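Local coordinates for putative lipoprotein (Bacteroides fragilis, PDB 3QNK), which is of unknown function but, as a putative SusD-family lipoprotein of the outer membrane, probably helps to capture glycans for uptake, at residues B[49-54]-B[485-490]; B[59-64]-B[465-470]; B[214-219]-B[225-230]; B[320-325]-B[446-451]. One frame throughout, in Å; residues are numbered along the deposited sequence.

Interaction 1. Residues B[49-54]-B[485-490]; sequences AQRDKY and KTDIRT. With PO4 (phosphate ion), chain G.
Arg51 reaches across to Thr486 and Asp487 and supplies about half of the surface buried here. Its side chain runs out extended from the backbone and bends at chi3 (67°), which brings NH1 to the carbonyl oxygen of Thr486. Arg51 NH1 donates to Thr486 O at 2.8 Å. The bond is bent at the hydrogen (135°), with the donor tilted from the carbonyl plane and the oxygen from that of the guanidinium. Arg51 CD packs beside the same carbonyl, 3.2 Å from Thr486 O, and lies 3.9 Å from Asp487 OD1. Thr486 and Asp487 together face Leu470 of the neighbouring strand, forming a classic beta bulge near the end of strand 480-488, which lies between 304-305 and 469-475 in the antiparallel sheet. A side-on, two-nitrogen grip on Asp52 fixes the rotation of the guanidinium, a salt bridge in which Arg51 NE meets Asp52 OD1 in the guanidinium plane but from above the carboxylate, while Arg51 NH2 meets Asp52 OD2 at 2.7 Å. Asp487 is steadied from just beyond the end of the strand, its OD2 taking a nearly straight bond (171°) from Arg489 NE at 2.8 Å, and its OD1 is bonded to the hydroxyl of Tyr63. A phosphate ion, probably from the crystallisation liquor, sits alongside; Ile488 N donates a weak bond to its O1 at 3.5 Å, and Arg55 also binds it.

Interaction 2. Residues B[59-64]-B[465-470]; sequences FKFNYD and ETQTTL
Gln467 starts out with CG beside its backbone N and then bends at chi2 (-67°), a fold that presents its amide to Asn62 and Phe61. Asn62, for its part, has CG anti to its carbonyl carbon and beside the backbone N (chi1 -73°), with OD1 turned to the incoming nitrogen. Gln467 NE2 donates to Asn62 OD1 at 2.9 Å. The oxygen is met in the carbonyl plane, on a lone pair, and it lies almost in the amide plane of Gln467, although the two amides are themselves 48° apart. Gln467 NE2 also comes to the rim of the Phe61 ring, 3.5 Å from Phe61 CE1 and near the ring plane, so the aromatic group offers its edge and not a pi face. The receiving residues lie in a short 3-10 segment, 60-62, after helix 55-58, whereas Gln467 is the centre of an inverse gamma turn where the chain leaves helix 463-466 and heads into strand 469-475. A water molecule adds a second path between the segments: it accepts from Gln467 NE2 at 3.0 Å and donates to Phe61 O at 2.9 Å. The buried amide nitrogen is thus given both a direct and a water-mediated acceptor. The remaining ends of the two amides are held elsewhere, Gln467 OE1 by Arg489 NH1 and Asn62 ND2 by the carbonyl oxygen of Asn41.

Interaction 3. Residues B[214-219]-B[225-230]; sequences ELVDGT and RSIWWT
Val216 and Ile227 lie side by side, their side chains running antiparallel alongside one another. The Ile227 CG1 methylene sits against the branch point of the valine, 3.8 Å from Val216 CB. Both valine methyls also touch that methylene from the same side, Val216 CG1 being 3.9 Å and CG2 4.0 Å from Ile227 CG1. With CG1 anti to the backbone N (chi1 161°), the valine also brings this methyl, Val216 CG1, to 3.9 Å from Ser226 OG, a plain packing contact, since the hydroxyl is bonded to the carbonyl oxygen of Lys223. The other branch of the isoleucine is used on its own side: Ile227 CG2 rests over the centre of one face of the Trp228 ring, a CH-pi type of packing. Beyond Val216 the chain is shaped by an Asx turn, Asp217 OD1 accepting from both the backbone N and the hydroxyl of Thr219 on the same face of the carboxylate. Short helix 221-225 joins the two segments, and a salt bridge from Lys223 to Asp217 ties it back to the first of them. Leu215 packs on helix 391-405, while Ile227 and Trp228 both rest on Ile387 of strand 384-387.

Interaction 4. Residues B[320-325]-B[446-451]; sequences YANIVF and EFAFEE
Two places where a helix ends come together here, helix 317-322 passing at Ile323 into short strand 323-324 and helix 432-446 running into a type II beta turn from Phe447 to Glu450. The turn is closed by a bond from Glu450 N to Phe447 O at 3.2 Å, and Phe449 occupies its third position with a positive phi of 68°. Between the two segments, Asn322 and Ala448 are the closest residues by CA. Asn322 brings the oxygen of its amide to the turn: OD1 lies 3.7 Å from Ala448 CB and 3.7 Å from Phe449 CD2, near the plane of the ring and at its edge, with the amide and ring planes 46° apart. These are packing contacts, for OD1 is bonded to Lys363 and ND2 to the carbonyl oxygen of Arg318, which together hold the amide in place. Ile323 crosses the phenylalanine at about a right angle and adds an apolar touch at the same rim, its CD1 4.1 Å from Phe449 CE2. Pro276 packs on both Ile323 and Phe449, and helix 278-283 lies against the pair. The contact is a buried junction within the alpha-alpha superhelical SusD-like fold, where the turn connecting helices 432-446 and 453-460 packs against a helix-to-strand transition whose strand pairs with 360-361.

How the interactions relate
From the N terminus, the chain first passes 49-54 and 59-64, which wait more than 400 residues for their partners near the C-terminal end. Interaction 1 closes the wider loop and interaction 2 is nested inside it; the two touch, and their later segments reach neighbouring strands of one sheet, 480-488 for interaction 1 and 469-475 for interaction 2. Together they bind the N-terminal region to that sheet. Within both loops, interaction 3 closes locally around helix 221-225. Interaction 4 then follows in series, closing a loop of 120 residues. Their centres are 13 Å apart, and Arg225 packs on Tyr320 and Ala321, whereas interactions 2 and 3 lie on opposite sides of the chain's centre.

Interaction 1. Residues B[49-54]-B[485-490]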
# COMPACT_ATOMS: atom_id res chain seq x y z
N ALA B 49 7.47 22.34 -6.37
CA ALA B 49 8.70 22.76 -5.70
C ALA B 49 9.65 21.54 -5.57
O ALA B 49 10.83 21.71 -5.23
CB ALA B 49 8.37 23.32 -4.33
N GLN B 50 9.10 20.31 -5.87
CA GLN B 50 9.81 19.03 -5.85
C GLN B 50 10.12 18.52 -7.26
O GLN B 50 10.47 17.35 -7.42
CB GLN B 50 9.04 17.95 -5.08
CG GLN B 50 9.11 18.10 -3.58
CD GLN B 50 8.26 19.23 -3.05
OE1 GLN B 50 7.03 19.34 -3.30
NE2 GLN B 50 8.93 20.10 -2.31
N ARG B 51 10.00 19.42 -8.28
CA ARG B 51 10.20 19.14 -9.69
C ARG B 51 11.45 18.36 -9.90
O ARG B 51 11.40 17.36 -10.63
CB ARG B 51 10.25 20.44 -10.51
CG ARG B 51 10.52 20.24 -12.02
CD ARG B 51 11.10 21.47 -12.66
NE ARG B 51 12.45 21.76 -12.17
CZ ARG B 51 12.97 22.98 -12.09
NH1 ARG B 51 12.26 24.03 -12.45
NH2 ARG B 51 14.19 23.15 -11.62
N ASP B 52 12.56 18.78 -9.23
CA ASP B 52 13.88 18.14 -9.34
C ASP B 52 14.08 17.03 -8.32
O ASP B 52 14.59 15.97 -8.68
CB ASP B 52 15.00 19.17 -9.21
CG ASP B 52 14.97 20.31 -10.22
OD1 ASP B 52 14.68 20.04 -11.43
OD2 ASP B 52 15.27 21.47 -9.83
N LYS B 53 13.67 17.26 -7.07
CA LYS B 53 13.84 16.32 -5.96
C LYS B 53 13.12 14.98 -6.21
O LYS B 53 13.67 13.93 -5.85
CB LYS B 53 13.37 16.97 -4.64
CG LYS B 53 13.82 16.25 -3.36
CD LYS B 53 13.27 16.95 -2.12
CE LYS B 53 14.13 16.78 -0.90
NZ LYS B 53 13.64 17.64 0.22
N TYR B 54 11.91 14.99 -6.79
CA TYR B 54 11.15 13.74 -7.02
C TYR B 54 10.82 13.49 -8.49
O TYR B 54 9.89 12.73 -8.78
CB TYR B 54 9.86 13.73 -6.18
CG TYR B 54 10.11 13.56 -4.70
CD1 TYR B 54 10.21 12.30 -4.13
CD2 TYR B 54 10.26 14.66 -3.86
CE1 TYR B 54 10.47 12.13 -2.77
CE2 TYR B 54 10.50 14.51 -2.50
CZ TYR B 54 10.59 13.25 -1.95
OH TYR B 54 10.82 13.10 -0.60
N LYS B 485 11.86 29.83 -17.66
CA LYS B 485 11.33 28.52 -18.08
C LYS B 485 11.32 27.68 -16.80
O LYS B 485 12.32 27.68 -16.08
CB LYS B 485 12.19 27.88 -19.18
CG LYS B 485 11.92 28.42 -20.58
CD LYS B 485 12.98 27.93 -21.55
CE LYS B 485 12.57 27.91 -23.02
NZ LYS B 485 12.80 29.21 -23.72
N THR B 486 10.20 27.05 -16.45
CA THR B 486 10.14 26.29 -15.19
C THR B 486 10.08 24.79 -15.42
O THR B 486 10.43 24.03 -14.51
CB THR B 486 8.97 26.74 -14.31
OG1 THR B 486 7.80 26.79 -15.12
CG2 THR B 486 9.21 28.11 -13.65
N ASP B 487 9.66 24.35 -16.62
CA ASP B 487 9.54 22.94 -16.97
C ASP B 487 9.40 22.79 -18.48
O ASP B 487 8.56 23.46 -19.10
CB ASP B 487 8.34 22.28 -16.25
CG ASP B 487 8.56 20.82 -15.90
OD1 ASP B 487 9.71 20.32 -16.08
OD2 ASP B 487 7.57 20.16 -15.43
N ILE B 488 10.24 21.94 -19.08
CA ILE B 488 10.19 21.65 -20.51
C ILE B 488 9.46 20.30 -20.65
O ILE B 488 10.08 19.23 -20.63
CB ILE B 488 11.57 21.69 -21.23
CG1 ILE B 488 12.51 22.80 -20.71
CG2 ILE B 488 11.42 21.68 -22.73
CD1 ILE B 488 12.10 24.24 -20.84
N ARG B 489 8.14 20.37 -20.71
CA ARG B 489 7.28 19.19 -20.84
C ARG B 489 7.04 18.79 -22.31
O ARG B 489 7.27 19.58 -23.24
CB ARG B 489 5.92 19.42 -20.14
CG ARG B 489 6.08 19.58 -18.65
CD ARG B 489 4.78 19.73 -17.93
NE ARG B 489 5.04 20.03 -16.51
CZ ARG B 489 4.09 20.31 -15.63
NH1 ARG B 489 2.82 20.32 -15.98
NH2 ARG B 489 4.42 20.61 -14.38
N THR B 490 6.50 17.58 -22.48
CA THR B 490 6.11 17.11 -23.79
C THR B 490 4.82 16.34 -23.65
O THR B 490 4.36 16.12 -22.54
CB THR B 490 7.21 16.35 -24.54
OG1 THR B 490 6.86 16.33 -25.94
CG2 THR B 490 7.47 14.94 -23.97
P PO4 G . 13.47 20.34 -16.92
O1 PO4 G . 12.81 19.68 -18.34
O2 PO4 G . 15.12 19.82 -16.69
O3 PO4 G . 13.31 21.88 -17.23
O4 PO4 G . 12.52 20.29 -15.57

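Interaction 2. Residues B[59-64]-B[465-470]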
# COMPACT_ATOMS: atom_id res chain seq x y z
N PHE B 59 7.18 12.63 -11.43
CA PHE B 59 6.76 13.46 -12.57
C PHE B 59 7.12 12.95 -13.95
O PHE B 59 7.11 13.76 -14.89
CB PHE B 59 7.23 14.90 -12.38
CG PHE B 59 6.77 15.48 -11.05
CD1 PHE B 59 5.42 15.54 -10.73
CD2 PHE B 59 7.70 15.92 -10.11
CE1 PHE B 59 5.01 16.05 -9.49
CE2 PHE B 59 7.29 16.42 -8.88
CZ PHE B 59 5.95 16.45 -8.57
N LYS B 60 7.29 11.62 -14.12
CA LYS B 60 7.60 11.05 -15.42
C LYS B 60 6.52 11.36 -16.48
O LYS B 60 6.87 11.48 -17.68
CB LYS B 60 7.87 9.55 -15.33
CG LYS B 60 9.34 9.24 -15.17
CD LYS B 60 9.56 7.78 -14.94
CE LYS B 60 11.01 7.53 -14.70
NZ LYS B 60 11.25 6.09 -14.43
N PHE B 61 5.25 11.58 -16.06
CA PHE B 61 4.13 11.91 -16.98
C PHE B 61 4.46 13.15 -17.79
O PHE B 61 4.26 13.19 -19.01
CB PHE B 61 2.81 12.13 -16.19
CG PHE B 61 1.63 12.65 -16.99
CD1 PHE B 61 1.43 14.02 -17.17
CD2 PHE B 61 0.70 11.77 -17.54
CE1 PHE B 61 0.35 14.50 -17.94
CE2 PHE B 61 -0.40 12.26 -18.28
CZ PHE B 61 -0.53 13.62 -18.51
N ASN B 62 4.96 14.16 -17.11
CA ASN B 62 5.27 15.45 -17.68
C ASN B 62 6.26 15.39 -18.87
O ASN B 62 6.33 16.33 -19.64
CB ASN B 62 5.81 16.36 -16.59
CG ASN B 62 4.76 16.83 -15.63
OD1 ASN B 62 3.60 17.00 -15.98
ND2 ASN B 62 5.14 17.12 -14.41
N TYR B 63 6.98 14.28 -19.03
CA TYR B 63 7.95 14.11 -20.11
C TYR B 63 7.64 12.85 -20.94
O TYR B 63 8.49 12.40 -21.68
CB TYR B 63 9.39 14.07 -19.53
CG TYR B 63 9.63 15.07 -18.42
CD1 TYR B 63 9.86 16.42 -18.70
CD2 TYR B 63 9.52 14.69 -17.08
CE1 TYR B 63 10.03 17.36 -17.67
CE2 TYR B 63 9.65 15.64 -16.04
CZ TYR B 63 9.93 16.96 -16.35
OH TYR B 63 10.10 17.84 -15.33
N ASP B 64 6.41 12.30 -20.84
CA ASP B 64 5.94 11.09 -21.51
C ASP B 64 6.94 9.95 -21.24
O ASP B 64 7.44 9.30 -22.17
CB ASP B 64 5.69 11.33 -23.03
CG ASP B 64 5.12 10.11 -23.76
OD1 ASP B 64 4.29 9.39 -23.16
OD2 ASP B 64 5.51 9.88 -24.93
N GLU B 465 -1.38 21.28 -26.26
CA GLU B 465 -1.46 22.72 -26.03
C GLU B 465 -1.01 23.10 -24.62
O GLU B 465 -0.52 24.22 -24.42
CB GLU B 465 -2.94 23.19 -26.20
CG GLU B 465 -3.55 23.05 -27.60
CD GLU B 465 -4.36 21.81 -27.94
OE1 GLU B 465 -3.90 20.68 -27.66
OE2 GLU B 465 -5.42 21.98 -28.59
N THR B 466 -1.19 22.20 -23.64
CA THR B 466 -0.90 22.54 -22.25
C THR B 466 0.41 21.94 -21.73
O THR B 466 1.11 22.60 -20.97
CB THR B 466 -2.08 22.11 -21.36
OG1 THR B 466 -2.27 20.70 -21.46
CG2 THR B 466 -3.37 22.82 -21.73
N GLN B 467 0.76 20.69 -22.13
CA GLN B 467 1.99 20.07 -21.65
C GLN B 467 3.15 20.45 -22.57
O GLN B 467 3.57 19.66 -23.42
CB GLN B 467 1.82 18.54 -21.51
CG GLN B 467 0.82 18.10 -20.43
CD GLN B 467 1.30 18.43 -19.03
OE1 GLN B 467 0.97 19.48 -18.47
NE2 GLN B 467 2.03 17.52 -18.40
N THR B 468 3.62 21.71 -22.42
CA THR B 468 4.72 22.30 -23.19
C THR B 468 5.74 22.94 -22.26
O THR B 468 5.95 22.44 -21.16
CB THR B 468 4.19 23.37 -24.18
OG1 THR B 468 3.29 24.24 -23.51
CG2 THR B 468 3.53 22.77 -25.38
N THR B 469 6.39 24.03 -22.72
CA THR B 469 7.33 24.77 -21.90
C THR B 469 6.52 25.70 -21.03
O THR B 469 5.76 26.53 -21.55
CB THR B 469 8.38 25.47 -22.75
OG1 THR B 469 9.13 24.48 -23.44
CG2 THR B 469 9.33 26.31 -21.91
N LEU B 470 6.65 25.53 -19.71
CA LEU B 470 5.96 26.31 -18.69
C LEU B 470 6.94 27.30 -18.10
O LEU B 470 8.15 27.08 -18.14
CB LEU B 470 5.30 25.42 -17.63
CG LEU B 470 4.32 24.38 -18.15
CD1 LEU B 470 3.92 23.47 -17.06
CD2 LEU B 470 3.05 25.04 -18.76
O HOH W 1 2.70 15.28 -20.29

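Interaction 3. Residues B[214-219]-B[225-230]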
# COMPACT_ATOMS: atom_id res chain seq x y z
N GLU B 214 -26.29 27.53 -2.06
CA GLU B 214 -26.12 28.94 -2.40
C GLU B 214 -24.64 29.27 -2.53
O GLU B 214 -23.84 28.78 -1.74
CB GLU B 214 -26.78 29.81 -1.30
CG GLU B 214 -27.13 31.23 -1.70
CD GLU B 214 -27.49 32.10 -0.51
OE1 GLU B 214 -28.44 31.74 0.24
OE2 GLU B 214 -26.78 33.11 -0.29
N LEU B 215 -24.26 30.05 -3.56
CA LEU B 215 -22.86 30.45 -3.77
C LEU B 215 -22.45 31.49 -2.73
O LEU B 215 -23.19 32.45 -2.52
CB LEU B 215 -22.60 31.01 -5.17
CG LEU B 215 -22.71 30.06 -6.36
CD1 LEU B 215 -22.58 30.81 -7.66
CD2 LEU B 215 -21.65 28.99 -6.33
N VAL B 216 -21.31 31.27 -2.05
CA VAL B 216 -20.76 32.21 -1.06
C VAL B 216 -20.38 33.48 -1.82
O VAL B 216 -19.86 33.39 -2.95
CB VAL B 216 -19.54 31.57 -0.33
CG1 VAL B 216 -18.64 32.59 0.37
CG2 VAL B 216 -19.96 30.46 0.61
N ASP B 217 -20.64 34.66 -1.25
CA ASP B 217 -20.24 35.93 -1.86
C ASP B 217 -18.69 35.97 -1.97
O ASP B 217 -18.01 35.74 -0.98
CB ASP B 217 -20.78 37.11 -1.02
CG ASP B 217 -20.43 38.53 -1.47
OD1 ASP B 217 -19.84 38.68 -2.56
OD2 ASP B 217 -20.80 39.48 -0.75
N GLY B 218 -18.18 36.19 -3.17
CA GLY B 218 -16.75 36.26 -3.40
C GLY B 218 -16.28 37.56 -4.00
O GLY B 218 -15.29 37.58 -4.74
N THR B 219 -16.93 38.67 -3.66
CA THR B 219 -16.61 39.98 -4.22
C THR B 219 -15.30 40.56 -3.67
O THR B 219 -14.80 41.54 -4.21
CB THR B 219 -17.78 40.94 -4.06
OG1 THR B 219 -18.26 40.88 -2.71
CG2 THR B 219 -18.90 40.65 -5.06
N ARG B 225 -12.01 33.19 -0.39
CA ARG B 225 -11.18 32.23 0.37
C ARG B 225 -11.91 31.62 1.56
O ARG B 225 -11.56 30.52 1.98
CB ARG B 225 -9.91 32.88 0.89
CG ARG B 225 -8.89 33.12 -0.17
CD ARG B 225 -7.57 33.48 0.42
NE ARG B 225 -7.65 34.63 1.33
CZ ARG B 225 -7.21 35.86 1.06
NH1 ARG B 225 -6.63 36.13 -0.11
NH2 ARG B 225 -7.30 36.82 1.97
N SER B 226 -12.91 32.32 2.08
CA SER B 226 -13.68 31.85 3.23
C SER B 226 -14.50 30.57 2.95
O SER B 226 -15.04 30.01 3.89
CB SER B 226 -14.58 32.96 3.76
OG SER B 226 -15.75 33.03 2.97
N ILE B 227 -14.58 30.11 1.69
CA ILE B 227 -15.31 28.88 1.32
C ILE B 227 -14.59 27.72 2.02
O ILE B 227 -15.22 26.84 2.60
CB ILE B 227 -15.36 28.73 -0.23
CG1 ILE B 227 -16.27 29.80 -0.87
CG2 ILE B 227 -15.77 27.31 -0.67
CD1 ILE B 227 -16.08 29.98 -2.37
N TRP B 228 -13.26 27.81 2.04
CA TRP B 228 -12.37 26.78 2.57
C TRP B 228 -12.06 26.91 4.05
O TRP B 228 -11.40 26.01 4.59
CB TRP B 228 -11.08 26.79 1.76
CG TRP B 228 -11.36 26.28 0.39
CD1 TRP B 228 -11.51 24.98 0.03
CD2 TRP B 228 -11.76 27.06 -0.74
NE1 TRP B 228 -11.95 24.90 -1.27
CE2 TRP B 228 -12.06 26.17 -1.78
CE3 TRP B 228 -11.82 28.45 -1.00
CZ2 TRP B 228 -12.43 26.60 -3.07
CZ3 TRP B 228 -12.22 28.88 -2.26
CH2 TRP B 228 -12.52 27.96 -3.28
N TRP B 229 -12.55 27.99 4.72
CA TRP B 229 -12.26 28.17 6.15
C TRP B 229 -12.93 27.13 6.97
O TRP B 229 -14.11 26.81 6.74
CB TRP B 229 -12.70 29.54 6.68
CG TRP B 229 -11.96 30.72 6.15
CD1 TRP B 229 -10.88 30.71 5.31
CD2 TRP B 229 -12.26 32.09 6.40
NE1 TRP B 229 -10.51 31.99 5.01
CE2 TRP B 229 -11.33 32.86 5.67
CE3 TRP B 229 -13.24 32.74 7.17
CZ2 TRP B 229 -11.35 34.26 5.68
CZ3 TRP B 229 -13.25 34.13 7.19
CH2 TRP B 229 -12.31 34.87 6.46
N THR B 230 -12.18 26.61 7.94
CA THR B 230 -12.65 25.61 8.90
C THR B 230 -13.69 26.28 9.80
O THR B 230 -14.66 25.62 10.20
CB THR B 230 -11.48 24.98 9.63
OG1 THR B 230 -10.57 26.01 10.00
CG2 THR B 230 -10.72 23.97 8.74

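Interaction 4. Residues B[320-325]-B[446-451]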
# COMPACT_ATOMS: atom_id res chain seq x y z
N TYR B 320 -6.07 36.85 -5.99
CA TYR B 320 -5.55 37.05 -4.63
C TYR B 320 -6.00 35.94 -3.69
O TYR B 320 -5.35 35.70 -2.68
CB TYR B 320 -5.96 38.44 -4.08
CG TYR B 320 -5.54 39.57 -5.00
CD1 TYR B 320 -4.20 39.96 -5.10
CD2 TYR B 320 -6.45 40.15 -5.88
CE1 TYR B 320 -3.80 40.95 -5.99
CE2 TYR B 320 -6.06 41.15 -6.78
CZ TYR B 320 -4.74 41.54 -6.83
OH TYR B 320 -4.39 42.48 -7.78
N ALA B 321 -7.07 35.24 -4.07
CA ALA B 321 -7.62 34.12 -3.32
C ALA B 321 -6.83 32.85 -3.56
O ALA B 321 -6.80 31.99 -2.68
CB ALA B 321 -9.07 33.90 -3.72
N ASN B 322 -6.23 32.69 -4.74
CA ASN B 322 -5.49 31.49 -5.11
C ASN B 322 -3.96 31.59 -5.07
O ASN B 322 -3.29 30.56 -4.88
CB ASN B 322 -5.85 31.11 -6.55
CG ASN B 322 -7.15 30.41 -6.74
OD1 ASN B 322 -7.17 29.20 -6.95
ND2 ASN B 322 -8.25 31.16 -6.79
N ILE B 323 -3.41 32.78 -5.40
CA ILE B 323 -1.98 32.93 -5.60
C ILE B 323 -1.27 33.67 -4.47
O ILE B 323 -1.65 34.79 -4.13
CB ILE B 323 -1.73 33.62 -6.99
CG1 ILE B 323 -2.48 32.94 -8.17
CG2 ILE B 323 -0.25 33.78 -7.31
CD1 ILE B 323 -2.32 31.38 -8.35
N VAL B 324 -0.20 33.04 -3.95
CA VAL B 324 0.77 33.61 -3.01
C VAL B 324 1.95 34.04 -3.92
O VAL B 324 2.58 33.17 -4.56
CB VAL B 324 1.19 32.64 -1.87
CG1 VAL B 324 2.27 33.26 -0.97
CG2 VAL B 324 -0.00 32.19 -1.05
N PHE B 325 2.18 35.37 -4.02
CA PHE B 325 3.21 35.96 -4.88
C PHE B 325 4.16 36.91 -4.09
O PHE B 325 3.97 37.15 -2.91
CB PHE B 325 2.56 36.71 -6.07
CG PHE B 325 1.49 37.67 -5.59
CD1 PHE B 325 1.83 38.94 -5.13
CD2 PHE B 325 0.15 37.30 -5.57
CE1 PHE B 325 0.86 39.80 -4.63
CE2 PHE B 325 -0.82 38.17 -5.08
CZ PHE B 325 -0.45 39.40 -4.59
N GLU B 446 -11.87 28.93 -11.77
CA GLU B 446 -12.74 28.57 -10.68
C GLU B 446 -12.22 27.40 -9.89
O GLU B 446 -12.25 27.41 -8.64
CB GLU B 446 -14.16 28.23 -11.19
CG GLU B 446 -15.21 28.18 -10.08
CD GLU B 446 -15.37 29.46 -9.28
OE1 GLU B 446 -14.97 30.53 -9.76
OE2 GLU B 446 -15.84 29.37 -8.12
N PHE B 447 -11.78 26.37 -10.62
CA PHE B 447 -11.39 25.12 -9.98
C PHE B 447 -9.87 24.90 -9.93
O PHE B 447 -9.45 23.76 -9.70
CB PHE B 447 -12.14 23.94 -10.64
CG PHE B 447 -13.58 24.00 -10.18
CD1 PHE B 447 -13.92 23.67 -8.87
CD2 PHE B 447 -14.57 24.48 -11.02
CE1 PHE B 447 -15.23 23.82 -8.41
CE2 PHE B 447 -15.89 24.59 -10.58
CZ PHE B 447 -16.20 24.30 -9.26
N ALA B 448 -9.06 25.99 -10.00
CA ALA B 448 -7.61 25.85 -9.90
C ALA B 448 -7.24 25.25 -8.53
O ALA B 448 -7.83 25.64 -7.52
CB ALA B 448 -6.93 27.20 -10.11
N PHE B 449 -6.34 24.27 -8.49
CA PHE B 449 -5.82 23.60 -7.28
C PHE B 449 -6.87 22.79 -6.58
O PHE B 449 -6.72 22.47 -5.39
CB PHE B 449 -5.12 24.58 -6.31
CG PHE B 449 -4.13 25.41 -7.08
CD1 PHE B 449 -3.06 24.81 -7.74
CD2 PHE B 449 -4.37 26.78 -7.30
CE1 PHE B 449 -2.20 25.56 -8.55
CE2 PHE B 449 -3.53 27.51 -8.14
CZ PHE B 449 -2.43 26.91 -8.73
N GLU B 450 -7.90 22.38 -7.33
CA GLU B 450 -8.97 21.54 -6.77
C GLU B 450 -9.02 20.20 -7.46
O GLU B 450 -10.07 19.59 -7.52
CB GLU B 450 -10.31 22.25 -6.85
CG GLU B 450 -10.46 23.29 -5.75
CD GLU B 450 -11.82 23.95 -5.79
OE1 GLU B 450 -12.75 23.47 -5.09
OE2 GLU B 450 -11.97 24.90 -6.58
N GLU B 451 -7.86 19.73 -7.96
CA GLU B 451 -7.65 18.42 -8.59
C GLU B 451 -8.57 18.19 -9.81
O GLU B 451 -9.04 17.06 -10.02
CB GLU B 451 -7.80 17.27 -7.55
CG GLU B 451 -6.77 16.17 -7.75
CD GLU B 451 -6.86 14.92 -6.89
OE1 GLU B 451 -7.15 15.03 -5.67
OE2 GLU B 451 -6.55 13.83 -7.44